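Local atomic coordinates of Bis(5'-nucleosyl)-tetraphosphatase [asymmetrical] (PDB entry 1KTG), a protein that hydrolyses diadenosine tetraphosphate asymmetrically to AMP and ATP, using divalent metal ions such as magnesium. Residues A[7-12]-A[85-90]. Sequence-based numbering, arbitrary orientation.
Sequences GLVIYR and VKYWLA
V9 lies between W88 and A90 of the neighbouring strand and bonds to both: its N donates to W88 O at 2.9 Å and its O accepts from A90 N at the same distance. Bonds from G7 N to K86 O, from W88 N to G7 O and from Y11 N to A90 O extend this alternation, the pattern of a parallel pair; the segment axes run at 30° to each other. The W88 N to G7 O bond, at 3.3 Å, is the longest of the five.

On one face, L8 CD2 meets W88 CB at 3.8 Å, and I10 CD1 packs on the methyl of A90. On the other, the two methyls of V9 divide their work: CG2 touches Y87 CD2, whereas CG1, anti to the backbone N (chi1 171°), meets L89 CD1 at 3.8 Å. G7, paired with Y87, has its carbonyl carbon 3.7 Å from Y87 CD2, obliquely to the ring.

Y11 CG sits between its own backbone N and carbonyl carbon (chi1 75°), which turns the ring toward the neighbouring strand, where CD2 comes obliquely to 3.3 Å from A90 O and also touches L89 CD1. H67 hydrogen-bonds the phenol oxygen. A serine in place of Y11 would probably leave L89 CD1 without its aromatic neighbour and H67 without its phenol partner.

Farther out, V9, Y11, Y87 and L89 face helix 122-137, while L8 and W88 reach helix 45-57, which lies within the Nudix box. Two central parallel strands of a mixed sheet, covered by helices on opposite faces, are characteristic of the alpha/beta/alpha Nudix fold.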
ATOM      1  N   GLY A   7      -4.064  -3.121   3.541  1.00  5.90           N
ATOM      2  CA  GLY A   7      -3.938  -1.994   2.656  1.00  6.13           C
ATOM      3  C   GLY A   7      -3.857  -2.428   1.221  1.00  6.11           C
ATOM      4  O   GLY A   7      -4.065  -3.595   0.892  1.00  5.43           O
ATOM      5  N   LEU A   8      -3.548  -1.467   0.363  1.00  6.04           N
ATOM      6  CA  LEU A   8      -3.462  -1.702  -1.057  1.00  5.72           C
ATOM      7  C   LEU A   8      -2.136  -1.179  -1.585  1.00  6.18           C
ATOM      8  O   LEU A   8      -1.761  -0.043  -1.318  1.00  6.59           O
ATOM      9  CB  LEU A   8      -4.614  -0.993  -1.781  1.00  5.82           C
ATOM     10  CG  LEU A   8      -6.033  -1.477  -1.458  1.00  5.86           C
ATOM     11  CD1 LEU A   8      -7.072  -0.723  -2.253  1.00  6.51           C
ATOM     12  CD2 LEU A   8      -6.171  -2.979  -1.667  1.00  5.33           C
ATOM     13  N   VAL A   9      -1.409  -2.044  -2.279  1.00  6.45           N
ATOM     14  CA  VAL A   9      -0.206  -1.631  -2.979  1.00  6.60           C
ATOM     15  C   VAL A   9      -0.740  -1.036  -4.274  1.00  6.70           C
ATOM     16  O   VAL A   9      -1.095  -1.749  -5.203  1.00  6.98           O
ATOM     17  CB  VAL A   9       0.743  -2.801  -3.243  1.00  6.43           C
ATOM     18  CG1 VAL A   9       1.895  -2.381  -4.176  1.00  6.34           C
ATOM     19  CG2 VAL A   9       1.310  -3.317  -1.933  1.00  7.34           C
ATOM     20  N   ILE A  10      -0.880   0.280  -4.277  1.00  7.08           N
ATOM     21  CA  ILE A  10      -1.349   1.000  -5.447  1.00  6.86           C
ATOM     22  C   ILE A  10      -0.205   1.209  -6.424  1.00  6.55           C
ATOM     23  O   ILE A  10       0.886   1.612  -6.022  1.00  6.95           O
ATOM     24  CB  ILE A  10      -1.849   2.384  -5.033  1.00  7.10           C
ATOM     25  CG1 ILE A  10      -2.944   2.282  -3.959  1.00  8.11           C
ATOM     26  CG2 ILE A  10      -2.292   3.170  -6.274  1.00  7.13           C
ATOM     27  CD1 ILE A  10      -4.175   1.556  -4.387  1.00  9.35           C
ATOM     28  N   TYR A  11      -0.461   0.943  -7.701  1.00  6.13           N
ATOM     29  CA  TYR A  11       0.512   1.230  -8.746  1.00  5.93           C
ATOM     30  C   TYR A  11      -0.177   1.929  -9.890  1.00  6.25           C
ATOM     31  O   TYR A  11      -1.410   1.890 -10.030  1.00  6.40           O
ATOM     32  CB  TYR A  11       1.200  -0.037  -9.264  1.00  6.16           C
ATOM     33  CG  TYR A  11       0.358  -0.904 -10.183  1.00  5.91           C
ATOM     34  CD1 TYR A  11       0.540  -0.871 -11.559  1.00  7.35           C
ATOM     35  CD2 TYR A  11      -0.596  -1.769  -9.675  1.00  7.12           C
ATOM     36  CE1 TYR A  11      -0.221  -1.665 -12.409  1.00  5.96           C
ATOM     37  CE2 TYR A  11      -1.357  -2.571 -10.515  1.00  6.44           C
ATOM     38  CZ  TYR A  11      -1.170  -2.518 -11.878  1.00  7.40           C
ATOM     39  OH  TYR A  11      -1.934  -3.323 -12.717  1.00  6.31           O
ATOM     40  N   ARG A  12       0.635   2.573 -10.713  1.00  6.58           N
ATOM     41  CA  ARG A  12       0.163   3.165 -11.938  1.00  6.14           C
ATOM     42  C   ARG A  12       1.183   2.861 -13.018  1.00  7.00           C
ATOM     43  O   ARG A  12       2.296   2.395 -12.734  1.00  6.46           O
ATOM     44  CB  ARG A  12      -0.030   4.671 -11.787  1.00  6.15           C
ATOM     45  CG  ARG A  12       1.272   5.466 -11.768  1.00  5.42           C
ATOM     46  CD  ARG A  12       1.077   6.948 -11.502  1.00  5.48           C
ATOM     47  NE  ARG A  12       2.348   7.669 -11.509  1.00  4.84           N
ATOM     48  CZ  ARG A  12       2.470   8.968 -11.319  1.00  4.85           C
ATOM     49  NH1 ARG A  12       1.385   9.727 -11.118  1.00  2.98           N
ATOM     50  NH2 ARG A  12       3.677   9.516 -11.357  1.00  3.37           N
ATOM     51  N   VAL A  85      -0.195  -7.297   8.225  1.00  6.10           N
ATOM     52  CA  VAL A  85      -0.733  -6.334   7.275  1.00  6.05           C
ATOM     53  C   VAL A  85      -0.937  -7.053   5.953  1.00  6.37           C
ATOM     54  O   VAL A  85       0.022  -7.439   5.286  1.00  7.31           O
ATOM     55  CB  VAL A  85       0.174  -5.114   7.065  1.00  6.32           C
ATOM     56  CG1 VAL A  85      -0.534  -4.068   6.188  1.00  6.41           C
ATOM     57  CG2 VAL A  85       0.558  -4.495   8.401  1.00  6.81           C
ATOM     58  N   LYS A  86      -2.195  -7.255   5.590  1.00  5.46           N
ATOM     59  CA  LYS A  86      -2.504  -7.903   4.330  1.00  5.48           C
ATOM     60  C   LYS A  86      -2.641  -6.858   3.234  1.00  5.04           C
ATOM     61  O   LYS A  86      -3.396  -5.906   3.388  1.00  5.39           O
ATOM     62  CB  LYS A  86      -3.809  -8.674   4.441  1.00  5.25           C
ATOM     63  CG  LYS A  86      -4.153  -9.414   3.165  1.00  5.13           C
ATOM     64  CD  LYS A  86      -5.252 -10.447   3.365  1.00  5.55           C
ATOM     65  CE  LYS A  86      -5.489 -11.195   2.073  1.00  6.24           C
ATOM     66  NZ  LYS A  86      -6.580 -12.211   2.153  1.00  6.45           N
ATOM     67  N   TYR A  87      -1.918  -7.049   2.133  1.00  5.13           N
ATOM     68  CA  TYR A  87      -1.969  -6.139   0.983  1.00  5.13           C
ATOM     69  C   TYR A  87      -2.449  -6.848  -0.280  1.00  5.18           C
ATOM     70  O   TYR A  87      -2.032  -7.967  -0.565  1.00  4.61           O
ATOM     71  CB  TYR A  87      -0.562  -5.617   0.639  1.00  5.63           C
ATOM     72  CG  TYR A  87       0.028  -4.634   1.617  1.00  4.98           C
ATOM     73  CD1 TYR A  87       0.914  -5.051   2.600  1.00  5.79           C
ATOM     74  CD2 TYR A  87      -0.263  -3.287   1.525  1.00  7.88           C
ATOM     75  CE1 TYR A  87       1.467  -4.152   3.484  1.00  7.42           C
ATOM     76  CE2 TYR A  87       0.290  -2.380   2.398  1.00  7.40           C
ATOM     77  CZ  TYR A  87       1.147  -2.813   3.376  1.00  6.92           C
ATOM     78  OH  TYR A  87       1.699  -1.901   4.242  1.00  6.81           O
ATOM     79  N   TRP A  88      -3.298  -6.157  -1.031  1.00  5.32           N
ATOM     80  CA  TRP A  88      -3.670  -6.544  -2.387  1.00  5.34           C
ATOM     81  C   TRP A  88      -3.050  -5.532  -3.359  1.00  5.51           C
ATOM     82  O   TRP A  88      -2.913  -4.362  -3.037  1.00  5.54           O
ATOM     83  CB  TRP A  88      -5.181  -6.499  -2.580  1.00  5.31           C
ATOM     84  CG  TRP A  88      -5.976  -7.646  -2.053  1.00  5.04           C
ATOM     85  CD1 TRP A  88      -6.369  -8.769  -2.742  1.00  5.01           C
ATOM     86  CD2 TRP A  88      -6.573  -7.748  -0.758  1.00  5.38           C
ATOM     87  NE1 TRP A  88      -7.132  -9.575  -1.936  1.00  5.60           N
ATOM     88  CE2 TRP A  88      -7.272  -8.974  -0.711  1.00  6.25           C
ATOM     89  CE3 TRP A  88      -6.564  -6.942   0.385  1.00  5.30           C
ATOM     90  CZ2 TRP A  88      -7.967  -9.396   0.423  1.00  7.30           C
ATOM     91  CZ3 TRP A  88      -7.258  -7.363   1.503  1.00  5.88           C
ATOM     92  CH2 TRP A  88      -7.944  -8.580   1.515  1.00  5.76           C
ATOM     93  N   LEU A  89      -2.674  -5.994  -4.550  1.00  5.34           N
ATOM     94  CA  LEU A  89      -2.152  -5.119  -5.603  1.00  5.65           C
ATOM     95  C   LEU A  89      -3.344  -4.449  -6.314  1.00  5.49           C
ATOM     96  O   LEU A  89      -4.346  -5.084  -6.573  1.00  5.22           O
ATOM     97  CB  LEU A  89      -1.306  -5.943  -6.585  1.00  5.43           C
ATOM     98  CG  LEU A  89      -0.597  -5.191  -7.712  1.00  6.50           C
ATOM     99  CD1 LEU A  89       0.461  -4.231  -7.170  1.00  7.17           C
ATOM    100  CD2 LEU A  89       0.012  -6.153  -8.718  1.00  8.42           C
ATOM    101  N   ALA A  90      -3.238  -3.160  -6.618  1.00  6.23           N
ATOM    102  CA  ALA A  90      -4.342  -2.432  -7.226  1.00  5.98           C
ATOM    103  C   ALA A  90      -3.842  -1.360  -8.181  1.00  6.33           C
ATOM    104  O   ALA A  90      -2.992  -0.543  -7.819  1.00  6.14           O
ATOM    105  CB  ALA A  90      -5.194  -1.804  -6.145  1.00  6.09           C
TER